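PDB 4ZOH: putative oxidoreductase FAD-binding subunit from Sulfolobus tokodaii, which binds FAD and probably serves as the electron-transferring flavoprotein subunit of a molybdenum-containing oxidoreductase related to carbon monoxide dehydrogenase. Local coordinates for residues L18-E23 against P47-E52; Y119-I124 against G190-L195; V130-T133 against D138-V141; K144-D149 against P153-G158. All coordinates share one frame; numbering follows the deposited sequence.

Interaction 1 of 4, residues L18-E23 against P47-E52; sequences LEFLEE and PSYIVE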
loop_
_atom_site.group_PDB
_atom_site.type_symbol
_atom_site.label_atom_id
_atom_site.label_comp_id
_atom_site.label_asym_id
_atom_site.label_seq_id
_atom_site.Cartn_x
_atom_site.Cartn_y
_atom_site.Cartn_z
ATOM N N LEU B 18 -41.353 21.019 -6.341
ATOM C CA LEU B 18 -42.108 22.041 -5.590
ATOM C C LEU B 18 -42.807 21.445 -4.361
ATOM O O LEU B 18 -42.684 21.961 -3.259
ATOM C CB LEU B 18 -43.079 22.788 -6.524
ATOM C CG LEU B 18 -42.342 23.584 -7.621
ATOM C CD1 LEU B 18 -43.127 23.715 -8.906
ATOM C CD2 LEU B 18 -41.889 24.937 -7.094
ATOM N N GLU B 19 -43.496 20.323 -4.554
ATOM C CA GLU B 19 -44.252 19.679 -3.469
ATOM C C GLU B 19 -43.353 19.245 -2.304
ATOM O O GLU B 19 -43.628 19.528 -1.104
ATOM C CB GLU B 19 -45.005 18.492 -4.059
ATOM C CG GLU B 19 -46.319 18.206 -3.386
ATOM C CD GLU B 19 -46.455 16.742 -3.046
ATOM O OE1 GLU B 19 -45.953 15.896 -3.826
ATOM O OE2 GLU B 19 -47.043 16.439 -1.987
ATOM N N PHE B 20 -42.243 18.584 -2.654
ATOM C CA PHE B 20 -41.284 18.180 -1.620
ATOM C C PHE B 20 -40.799 19.385 -0.840
ATOM O O PHE B 20 -40.735 19.317 0.394
ATOM C CB PHE B 20 -40.094 17.381 -2.148
ATOM C CG PHE B 20 -39.340 16.673 -1.046
ATOM C CD1 PHE B 20 -39.569 15.324 -0.788
ATOM C CD2 PHE B 20 -38.435 17.379 -0.211
ATOM C CE1 PHE B 20 -38.889 14.685 0.247
ATOM C CE2 PHE B 20 -37.760 16.740 0.824
ATOM C CZ PHE B 20 -37.989 15.389 1.048
ATOM N N LEU B 21 -40.491 20.477 -1.551
ATOM C CA LEU B 21 -40.045 21.723 -0.896
ATOM C C LEU B 21 -41.124 22.390 -0.044
ATOM O O LEU B 21 -40.804 22.926 1.041
ATOM C CB LEU B 21 -39.486 22.726 -1.907
ATOM C CG LEU B 21 -38.152 22.267 -2.477
ATOM C CD1 LEU B 21 -37.857 22.992 -3.798
ATOM C CD2 LEU B 21 -37.047 22.398 -1.434
ATOM N N GLU B 22 -42.382 22.351 -0.540
ATOM C CA GLU B 22 -43.570 22.825 0.222
ATOM C C GLU B 22 -43.554 22.140 1.565
ATOM O O GLU B 22 -43.386 22.803 2.590
ATOM C CB GLU B 22 -44.912 22.448 -0.437
ATOM C CG GLU B 22 -45.216 22.995 -1.818
ATOM C CD GLU B 22 -46.661 22.796 -2.207
ATOM O OE1 GLU B 22 -46.943 22.110 -3.226
ATOM O OE2 GLU B 22 -47.511 23.333 -1.457
ATOM N N GLU B 23 -43.695 20.805 1.523
ATOM C CA GLU B 23 -43.810 19.959 2.714
ATOM C C GLU B 23 -42.567 19.858 3.600
ATOM O O GLU B 23 -42.668 19.503 4.775
ATOM C CB GLU B 23 -44.272 18.577 2.302
ATOM C CG GLU B 23 -45.765 18.531 2.040
ATOM C CD GLU B 23 -46.114 17.729 0.809
ATOM O OE1 GLU B 23 -45.665 16.573 0.709
ATOM O OE2 GLU B 23 -46.830 18.263 -0.063
ATOM N N PRO B 47 -29.513 21.385 6.157
ATOM C CA PRO B 47 -30.858 21.080 5.758
ATOM C C PRO B 47 -31.133 19.589 5.956
ATOM O O PRO B 47 -30.200 18.817 6.093
ATOM C CB PRO B 47 -30.877 21.441 4.276
ATOM C CG PRO B 47 -29.473 21.469 3.823
ATOM C CD PRO B 47 -28.570 21.328 5.023
ATOM N N SER B 48 -32.403 19.203 5.964
ATOM C CA SER B 48 -32.825 17.831 6.153
ATOM C C SER B 48 -32.653 17.125 4.834
ATOM O O SER B 48 -32.291 15.946 4.791
ATOM C CB SER B 48 -34.297 17.798 6.568
ATOM O OG SER B 48 -35.062 18.665 5.731
ATOM N N TYR B 49 -32.943 17.854 3.748
ATOM C CA TYR B 49 -32.867 17.310 2.420
ATOM C C TYR B 49 -32.263 18.311 1.438
ATOM O O TYR B 49 -32.480 19.499 1.527
ATOM C CB TYR B 49 -34.257 16.887 1.918
ATOM C CG TYR B 49 -34.832 15.672 2.624
ATOM C CD1 TYR B 49 -34.656 14.384 2.093
ATOM C CD2 TYR B 49 -35.583 15.804 3.809
ATOM C CE1 TYR B 49 -35.184 13.265 2.738
ATOM C CE2 TYR B 49 -36.123 14.689 4.454
ATOM C CZ TYR B 49 -35.922 13.424 3.915
ATOM O OH TYR B 49 -36.452 12.311 4.546
ATOM N N ILE B 50 -31.518 17.808 0.487
ATOM C CA ILE B 50 -31.181 18.604 -0.651
ATOM C C ILE B 50 -32.052 18.052 -1.792
ATOM O O ILE B 50 -32.068 16.839 -2.036
ATOM C CB ILE B 50 -29.666 18.487 -0.967
ATOM C CG1 ILE B 50 -28.802 19.162 0.107
ATOM C CG2 ILE B 50 -29.345 18.960 -2.384
ATOM C CD1 ILE B 50 -29.129 20.609 0.412
ATOM N N VAL B 51 -32.746 18.939 -2.501
ATOM C CA VAL B 51 -33.600 18.533 -3.625
ATOM C C VAL B 51 -32.904 18.902 -4.939
ATOM O O VAL B 51 -32.593 20.085 -5.179
ATOM C CB VAL B 51 -34.975 19.249 -3.510
ATOM C CG1 VAL B 51 -35.927 18.882 -4.640
ATOM C CG2 VAL B 51 -35.552 19.075 -2.113
ATOM N N GLU B 52 -32.706 17.917 -5.808
ATOM C CA GLU B 52 -31.921 18.159 -7.025
ATOM C C GLU B 52 -32.806 18.699 -8.161
ATOM O O GLU B 52 -33.661 17.998 -8.646
ATOM C CB GLU B 52 -31.089 16.905 -7.450
ATOM C CG GLU B 52 -30.335 17.081 -8.754
ATOM C CD GLU B 52 -29.596 15.850 -9.230
ATOM O OE1 GLU B 52 -28.893 15.143 -8.452
ATOM O OE2 GLU B 52 -29.685 15.601 -10.420
#

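Interaction 2 of 4, residues Y119-I124 against G190-L195; sequences YPAALI and GVALLL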
loop_
_atom_site.group_PDB
_atom_site.type_symbol
_atom_site.label_atom_id
_atom_site.label_comp_id
_atom_site.label_asym_id
_atom_site.label_seq_id
_atom_site.Cartn_x
_atom_site.Cartn_y
_atom_site.Cartn_z
ATOM N N TYR B 119 -24.080 39.665 -10.779
ATOM C CA TYR B 119 -25.318 39.880 -11.540
ATOM C C TYR B 119 -26.175 41.061 -11.031
ATOM O O TYR B 119 -26.706 41.785 -11.850
ATOM C CB TYR B 119 -26.216 38.656 -11.594
ATOM C CG TYR B 119 -25.796 37.535 -12.518
ATOM C CD1 TYR B 119 -25.424 37.776 -13.851
ATOM C CD2 TYR B 119 -25.844 36.193 -12.057
ATOM C CE1 TYR B 119 -25.091 36.710 -14.695
ATOM C CE2 TYR B 119 -25.538 35.141 -12.877
ATOM C CZ TYR B 119 -25.161 35.396 -14.187
ATOM O OH TYR B 119 -24.780 34.330 -14.952
ATOM N N PRO B 120 -26.349 41.209 -9.697
ATOM C CA PRO B 120 -27.294 42.228 -9.190
ATOM C C PRO B 120 -26.968 43.646 -9.644
ATOM O O PRO B 120 -27.865 44.413 -9.828
ATOM C CB PRO B 120 -27.134 42.128 -7.647
ATOM C CG PRO B 120 -26.723 40.701 -7.420
ATOM C CD PRO B 120 -25.781 40.430 -8.576
ATOM N N ALA B 121 -25.698 43.966 -9.841
ATOM C CA ALA B 121 -25.362 45.267 -10.395
ATOM C C ALA B 121 -25.985 45.447 -11.792
ATOM O O ALA B 121 -26.576 46.489 -12.052
ATOM C CB ALA B 121 -23.876 45.514 -10.411
ATOM N N ALA B 122 -25.811 44.451 -12.666
ATOM C CA ALA B 122 -26.424 44.456 -13.992
ATOM C C ALA B 122 -27.942 44.339 -13.904
ATOM O O ALA B 122 -28.628 45.026 -14.632
ATOM C CB ALA B 122 -25.841 43.390 -14.933
ATOM N N LEU B 123 -28.463 43.494 -13.013
ATOM C CA LEU B 123 -29.885 43.237 -13.015
ATOM C C LEU B 123 -30.657 44.474 -12.468
ATOM O O LEU B 123 -31.766 44.752 -12.867
ATOM C CB LEU B 123 -30.215 41.974 -12.224
ATOM C CG LEU B 123 -29.803 40.596 -12.823
ATOM C CD1 LEU B 123 -30.036 39.472 -11.823
ATOM C CD2 LEU B 123 -30.450 40.206 -14.146
ATOM N N ILE B 124 -30.084 45.194 -11.526
ATOM C CA ILE B 124 -30.799 46.367 -11.001
ATOM C C ILE B 124 -30.830 47.468 -12.049
ATOM O O ILE B 124 -31.828 48.161 -12.179
ATOM C CB ILE B 124 -30.293 46.833 -9.607
ATOM C CG1 ILE B 124 -31.318 47.759 -8.922
ATOM C CG2 ILE B 124 -28.946 47.479 -9.684
ATOM C CD1 ILE B 124 -32.266 47.041 -7.990
ATOM N N GLY B 190 -18.258 46.606 -7.671
ATOM C CA GLY B 190 -18.700 46.384 -9.047
ATOM C C GLY B 190 -19.629 47.475 -9.558
ATOM O O GLY B 190 -20.582 47.842 -8.877
ATOM N N VAL B 191 -19.351 47.973 -10.775
ATOM C CA VAL B 191 -20.213 48.996 -11.412
ATOM C C VAL B 191 -20.642 48.534 -12.818
ATOM O O VAL B 191 -19.779 48.255 -13.692
ATOM C CB VAL B 191 -19.576 50.413 -11.485
ATOM C CG1 VAL B 191 -20.611 51.446 -12.013
ATOM C CG2 VAL B 191 -19.020 50.868 -10.141
ATOM N N ALA B 192 -21.960 48.388 -12.971
ATOM C CA ALA B 192 -22.576 48.010 -14.234
ATOM C C ALA B 192 -23.285 49.179 -14.908
ATOM O O ALA B 192 -24.206 49.765 -14.319
ATOM C CB ALA B 192 -23.576 46.866 -14.060
ATOM N N LEU B 193 -22.891 49.464 -16.142
ATOM C CA LEU B 193 -23.456 50.613 -16.837
ATOM C C LEU B 193 -24.166 50.190 -18.133
ATOM O O LEU B 193 -23.634 49.374 -18.908
ATOM C CB LEU B 193 -22.349 51.630 -17.172
ATOM C CG LEU B 193 -22.852 53.033 -17.642
ATOM C CD1 LEU B 193 -21.991 54.141 -17.058
ATOM C CD2 LEU B 193 -22.787 53.094 -19.164
ATOM N N LEU B 194 -25.342 50.778 -18.337
ATOM C CA LEU B 194 -26.010 50.808 -19.647
ATOM C C LEU B 194 -26.403 52.245 -20.026
ATOM O O LEU B 194 -26.955 53.001 -19.211
ATOM C CB LEU B 194 -27.271 49.994 -19.618
ATOM C CG LEU B 194 -27.165 48.518 -19.979
ATOM C CD1 LEU B 194 -28.366 47.849 -19.370
ATOM C CD2 LEU B 194 -27.146 48.348 -21.494
ATOM N N LEU B 195 -26.134 52.606 -21.273
ATOM C CA LEU B 195 -26.602 53.895 -21.791
ATOM C C LEU B 195 -26.823 53.793 -23.278
ATOM O O LEU B 195 -26.185 52.951 -23.988
ATOM C CB LEU B 195 -25.591 55.020 -21.475
ATOM C CG LEU B 195 -24.250 55.035 -22.236
ATOM C CD1 LEU B 195 -24.438 55.604 -23.634
ATOM C CD2 LEU B 195 -23.177 55.869 -21.540
#

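Interaction 3 of 4, residues V130-T133 against D138-V141; sequences VKIT and DRVV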
loop_
_atom_site.group_PDB
_atom_site.type_symbol
_atom_site.label_atom_id
_atom_site.label_comp_id
_atom_site.label_asym_id
_atom_site.label_seq_id
_atom_site.Cartn_x
_atom_site.Cartn_y
_atom_site.Cartn_z
ATOM N N VAL B 130 -38.056 38.728 -12.125
ATOM C CA VAL B 130 -37.864 37.374 -11.610
ATOM C C VAL B 130 -39.213 36.655 -11.645
ATOM O O VAL B 130 -40.150 37.063 -10.955
ATOM C CB VAL B 130 -37.297 37.373 -10.173
ATOM C CG1 VAL B 130 -36.930 35.946 -9.721
ATOM C CG2 VAL B 130 -36.081 38.317 -10.035
ATOM N N LYS B 131 -39.327 35.628 -12.500
ATOM C CA LYS B 131 -40.500 34.773 -12.487
ATOM C C LYS B 131 -40.264 33.733 -11.393
ATOM O O LYS B 131 -39.245 33.038 -11.406
ATOM C CB LYS B 131 -40.745 34.128 -13.854
ATOM C CG LYS B 131 -41.951 33.172 -13.915
ATOM C CD LYS B 131 -42.199 32.689 -15.330
ATOM C CE LYS B 131 -42.765 33.806 -16.233
ATOM N NZ LYS B 131 -42.926 33.430 -17.681
ATOM N N ILE B 132 -41.200 33.664 -10.445
ATOM C CA ILE B 132 -41.175 32.745 -9.312
ATOM C C ILE B 132 -42.281 31.727 -9.498
ATOM O O ILE B 132 -43.427 32.117 -9.709
ATOM C CB ILE B 132 -41.363 33.498 -7.983
ATOM C CG1 ILE B 132 -40.280 34.560 -7.831
ATOM C CG2 ILE B 132 -41.383 32.522 -6.812
ATOM C CD1 ILE B 132 -40.446 35.497 -6.641
ATOM N N THR B 133 -41.953 30.434 -9.440
ATOM C CA THR B 133 -42.952 29.404 -9.602
ATOM C C THR B 133 -43.286 28.613 -8.344
ATOM O O THR B 133 -42.431 28.298 -7.523
ATOM C CB THR B 133 -42.610 28.484 -10.769
ATOM O OG1 THR B 133 -42.427 29.292 -11.928
ATOM C CG2 THR B 133 -43.730 27.502 -11.041
ATOM N N ASP B 138 -47.442 31.042 -11.184
ATOM C CA ASP B 138 -46.310 32.001 -11.277
ATOM C C ASP B 138 -46.534 33.425 -10.746
ATOM O O ASP B 138 -47.570 34.008 -10.996
ATOM C CB ASP B 138 -45.850 32.095 -12.727
ATOM C CG ASP B 138 -45.468 30.746 -13.312
ATOM O OD1 ASP B 138 -45.095 29.847 -12.544
ATOM O OD2 ASP B 138 -45.518 30.580 -14.556
ATOM N N ARG B 139 -45.558 33.983 -10.030
ATOM C CA ARG B 139 -45.527 35.421 -9.635
ATOM C C ARG B 139 -44.299 36.094 -10.288
ATOM O O ARG B 139 -43.158 35.594 -10.162
ATOM C CB ARG B 139 -45.382 35.623 -8.120
ATOM C CG ARG B 139 -45.642 34.394 -7.260
ATOM C CD ARG B 139 -44.778 34.346 -6.010
ATOM N NE ARG B 139 -44.294 35.659 -5.636
ATOM C CZ ARG B 139 -43.420 35.926 -4.664
ATOM N NH1 ARG B 139 -42.893 34.966 -3.913
ATOM N NH2 ARG B 139 -43.068 37.192 -4.442
ATOM N N VAL B 140 -44.523 37.219 -10.961
ATOM C CA VAL B 140 -43.429 37.993 -11.580
ATOM C C VAL B 140 -43.244 39.211 -10.697
ATOM O O VAL B 140 -44.212 39.869 -10.336
ATOM C CB VAL B 140 -43.668 38.323 -13.087
ATOM C CG1 VAL B 140 -42.437 38.953 -13.728
ATOM C CG2 VAL B 140 -44.023 37.083 -13.862
ATOM N N VAL B 141 -42.018 39.436 -10.245
ATOM C CA VAL B 141 -41.720 40.584 -9.393
ATOM C C VAL B 141 -40.531 41.327 -10.005
ATOM O O VAL B 141 -39.834 40.797 -10.869
ATOM C CB VAL B 141 -41.466 40.196 -7.919
ATOM C CG1 VAL B 141 -42.713 39.588 -7.277
ATOM C CG2 VAL B 141 -40.274 39.258 -7.812
#

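Interaction 4 of 4, residues K144-D149 against P153-G158; sequences KSFAKD and PDLNPG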
loop_
_atom_site.group_PDB
_atom_site.type_symbol
_atom_site.label_atom_id
_atom_site.label_comp_id
_atom_site.label_asym_id
_atom_site.label_seq_id
_atom_site.Cartn_x
_atom_site.Cartn_y
_atom_site.Cartn_z
ATOM N N LYS B 144 -35.807 44.589 -7.991
ATOM C CA LYS B 144 -35.580 45.433 -6.816
ATOM C C LYS B 144 -36.296 44.950 -5.577
ATOM O O LYS B 144 -35.748 45.032 -4.466
ATOM C CB LYS B 144 -35.899 46.923 -7.040
ATOM C CG LYS B 144 -35.499 47.735 -5.807
ATOM C CD LYS B 144 -36.120 49.117 -5.793
ATOM C CE LYS B 144 -35.458 49.964 -4.738
ATOM N NZ LYS B 144 -35.725 51.381 -5.096
ATOM N N SER B 145 -37.510 44.451 -5.768
ATOM C CA SER B 145 -38.322 43.965 -4.664
ATOM C C SER B 145 -37.947 42.548 -4.262
ATOM O O SER B 145 -38.169 42.165 -3.111
ATOM C CB SER B 145 -39.808 43.992 -5.045
ATOM O OG SER B 145 -40.145 45.231 -5.662
ATOM N N PHE B 146 -37.418 41.773 -5.218
ATOM C CA PHE B 146 -37.023 40.388 -4.961
ATOM C C PHE B 146 -35.857 40.335 -3.957
ATOM O O PHE B 146 -35.824 39.491 -3.034
ATOM C CB PHE B 146 -36.696 39.696 -6.269
ATOM C CG PHE B 146 -36.206 38.293 -6.112
ATOM C CD1 PHE B 146 -37.105 37.246 -5.871
ATOM C CD2 PHE B 146 -34.842 37.998 -6.243
ATOM C CE1 PHE B 146 -36.655 35.931 -5.725
ATOM C CE2 PHE B 146 -34.391 36.694 -6.092
ATOM C CZ PHE B 146 -35.298 35.660 -5.854
ATOM N N ALA B 147 -34.956 41.295 -4.092
ATOM C CA ALA B 147 -33.784 41.355 -3.255
ATOM C C ALA B 147 -34.066 42.058 -1.933
ATOM O O ALA B 147 -33.650 43.181 -1.705
ATOM C CB ALA B 147 -32.597 41.951 -4.026
ATOM N N LYS B 148 -34.768 41.358 -1.048
ATOM C CA LYS B 148 -35.179 41.921 0.242
ATOM C C LYS B 148 -34.034 42.374 1.164
ATOM O O LYS B 148 -34.192 43.351 1.875
ATOM C CB LYS B 148 -36.087 40.938 0.962
ATOM C CG LYS B 148 -37.417 40.673 0.250
ATOM C CD LYS B 148 -38.279 39.604 0.938
ATOM C CE LYS B 148 -38.517 39.831 2.430
ATOM N NZ LYS B 148 -38.376 38.564 3.213
ATOM N N ASP B 149 -32.888 41.689 1.163
ATOM C CA ASP B 149 -31.735 42.082 2.025
ATOM C C ASP B 149 -30.569 41.131 1.655
ATOM O O ASP B 149 -30.791 40.181 0.917
ATOM C CB ASP B 149 -32.120 41.967 3.524
ATOM C CG ASP B 149 -31.184 42.728 4.485
ATOM O OD1 ASP B 149 -30.118 43.299 4.153
ATOM O OD2 ASP B 149 -31.507 42.703 5.670
ATOM N N PRO B 153 -33.755 36.569 -0.334
ATOM C CA PRO B 153 -34.624 36.670 -1.503
ATOM C C PRO B 153 -36.094 36.629 -1.092
ATOM O O PRO B 153 -36.393 36.216 0.012
ATOM C CB PRO B 153 -34.276 35.408 -2.302
ATOM C CG PRO B 153 -33.938 34.408 -1.237
ATOM C CD PRO B 153 -33.186 35.207 -0.200
ATOM N N ASP B 154 -36.976 37.066 -1.985
ATOM C CA ASP B 154 -38.435 37.057 -1.765
ATOM C C ASP B 154 -38.958 35.733 -2.282
ATOM O O ASP B 154 -39.559 35.632 -3.379
ATOM C CB ASP B 154 -39.097 38.244 -2.496
ATOM C CG ASP B 154 -40.625 38.120 -2.585
ATOM O OD1 ASP B 154 -41.263 37.775 -1.568
ATOM O OD2 ASP B 154 -41.178 38.346 -3.681
ATOM N N LEU B 155 -38.698 34.707 -1.479
ATOM C CA LEU B 155 -39.025 33.333 -1.835
ATOM C C LEU B 155 -39.620 32.676 -0.632
ATOM O O LEU B 155 -39.111 32.787 0.472
ATOM C CB LEU B 155 -37.771 32.552 -2.268
ATOM C CG LEU B 155 -37.284 32.775 -3.701
ATOM C CD1 LEU B 155 -35.893 32.173 -3.872
ATOM C CD2 LEU B 155 -38.248 32.244 -4.756
ATOM N N ASN B 156 -40.723 32.003 -0.848
ATOM C CA ASN B 156 -41.400 31.290 0.236
ATOM C C ASN B 156 -41.116 29.798 0.139
ATOM O O ASN B 156 -40.800 29.298 -0.950
ATOM C CB ASN B 156 -42.911 31.552 0.179
ATOM C CG ASN B 156 -43.235 33.016 0.277
ATOM O OD1 ASN B 156 -43.456 33.676 -0.738
ATOM N ND2 ASN B 156 -43.218 33.547 1.496
ATOM N N PRO B 157 -41.233 29.077 1.265
ATOM C CA PRO B 157 -41.132 27.623 1.160
ATOM C C PRO B 157 -42.144 27.147 0.126
ATOM O O PRO B 157 -43.249 27.674 0.074
ATOM C CB PRO B 157 -41.496 27.161 2.569
ATOM C CG PRO B 157 -41.111 28.328 3.438
ATOM C CD PRO B 157 -41.569 29.508 2.636
ATOM N N GLY B 158 -41.733 26.234 -0.753
ATOM C CA GLY B 158 -42.545 25.844 -1.888
ATOM C C GLY B 158 -42.189 26.496 -3.236
ATOM O O GLY B 158 -42.659 26.044 -4.313
#

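Interaction 1 of 4, residues L18-E23 against P47-E52
F20 drives the edge of its ring into one face of the Y49 ring, a T-shaped aromatic pair with centroids 4.9 Å apart and planes at 72°. The leading atom is F20 CZ, which stands over the centre of the tyrosine ring and is 3.5 Å from Y49 CG. Nearer the root of the same ring, F20 CD2 lies 3.8 Å from V51 CG2. That methyl is shared: L21 CD2 reaches it from the helix at 3.7 Å, so one methyl of V51 touches both helical side chains. The phenylalanine meets the strand because its CG is anti to the backbone N (chi1 -165°), which carries the ring out from the helix.

Around these side chains, V9 on strand 7-10 touches both F20 and Y49, P29 on strand 28-30 packs on L21, and H24 stacks with F20. Helix 14-23 connects these parallel strands in a beta-alpha-beta crossover, with strand 49-52 between them in the sheet. The hydroxyl of Y49 is hydrogen-bonded to a polar side chain on the chain of another protein. Replacing Y49 with an alanine would probably leave the F20 edge without its aromatic face and that neighbouring polar group without its mate. The chemistry thus combines dispersion with a weakly electrostatic edge-to-face attraction, while the tyrosine's polar end serves the subunit interface.

Interaction 2 of 4, residues Y119-I124 against G190-L195
A121 and A122 on the helix meet A192 on the strand, and the contact is made by small methyl groups and the helix backbone beside them. A192 CB lies 3.9 Å from A121 CB and 4.2 Å from A122 CB, so a single strand methyl sits against two successive helix residues. It also presses on the helix backbone itself, coming 3.6 Å from both A121 C and A122 N, the two atoms of the peptide link between those alanines. G190, two residues before A192, adds a lighter contact in which A121 CB is 4.3 Å from G190 O. Alanine and glycine suit these places because they let the backbones come close: the segment axes approach to 7.3 Å and cross at only 28°.

Here helix 119-125 of the FAD-binding region lies against the antiparallel sheet of the C-terminal CO dehydrogenase flavoprotein region. V191 and L193 point away from this helix, and helix 257-276 packs on them across the sheet, so the two faces of strand 189-198 carry different helices.

No hydrogen bond crosses the contact: the helix bonds within itself and the strand to its neighbours in the sheet. L123 N donates to Y119 O at 2.7 Å and I124 N to P120 O at 2.9 Å. The strand's backbone pairs with both flanking strands, A192 with G208 on one and L193 with S175 on the other. A122 also packs on L88 and T91 of helix 88-93, and the hydroxyl of Y119 is hydrogen-bonded to H77.

Interaction 3 of 4, residues V130-T133 against D138-V141
V130-T133 and D138-V141 run antiparallel in a beta hairpin, with V130-V141 and I132-R139 as hydrogen-bonded pairs and K131-V140 and T133-D138 as non-hydrogen-bonded pairs. The four backbone bonds are nearly straight, the shortest running from I132 N to R139 O at 2.8 Å.

On the face carrying V130 and I132, the delta methyl of isoleucine lies over the centre of the R139 guanidinium, with I132 CD1 3.6 Å from R139 CZ. Bends at chi2 and chi3 (22°) fold the arginine over its cross-strand partner I132. I132 CD1 also meets V141 CG2 at 3.9 Å. Both amino groups of the arginine have acidic partners beyond the hairpin: D154 at NH2 and E159 at NH1. A leucine in place of R139 would probably leave these two carboxylates without their positive partner.

On the other face, T133 OG1, also hydrogen-bonded to T162, donates to D138 OD1 at 2.8 Å from above the carboxylate plane. K131 runs its chain past D138, but its ammonium pairs with E163 on strand 160-167. The chemistry therefore divides: one side lays a guanidinium face on hydrocarbon while its rim binds acids; the other carries a threonine-aspartate bond and a lysine beside exposed V140.

Interaction 4 of 4, residues K144-D149 against P153-G158
F146, D154 and P153 carry this contact between the end of a short helix and the loop leading to strand 160-167. With its CG anti to the backbone N (chi1 177°), F146 turns its ring toward the loop, and one face lies under the backbone of D154, whose N is above the plane near the ring's rim. The proline ring gives it an apolar surface, P153 CB touching F146 CZ at 3.7 Å, and L155, which also touches the bound FAD, brings CG to 3.8 Å from F146 CE1. The carbonyl of F146 is used as well: D154 N makes a weak, bent hydrogen bond to F146 O (2.9 Å, 121°), and P153 CA adds a CA-H...O contact to the same oxygen at 3.4 Å. From the solvent side, the aliphatic part of K148 covers D154, with K148 CD 3.7 Å from D154 CA. An aspartate suits its place by offering backbone to the ring and its carboxylate to R139 on strand 137-142 in a salt bridge.

Beyond the loop, F146 reaches V141 on that strand, V130 and I132 on strand 129-134 and V161 on strand 160-167. Helix 143-146 and the loop thus lie together on these three strands.

Interaction 1 comes first along the chain, in the small parallel sheet. Interactions 3 and 4 follow, in that order, between the two segments of interaction 2. They are close neighbours, with centres about 10 Å apart: the hairpin of the five-stranded antiparallel sheet leads straight into helix 143-146, and the R139-D154 salt bridge joins them. In interaction 1, L18 packs on both T133 of interaction 3 and G158 of interaction 4, and E22 on G158. Interaction 2, about 32 Å from interaction 1 between centres, packs the FAD-binding region on the C-terminal sheet and touches interaction 4 through I124 and K144. All four lie near the FAD, which L155 of interaction 4 touches directly.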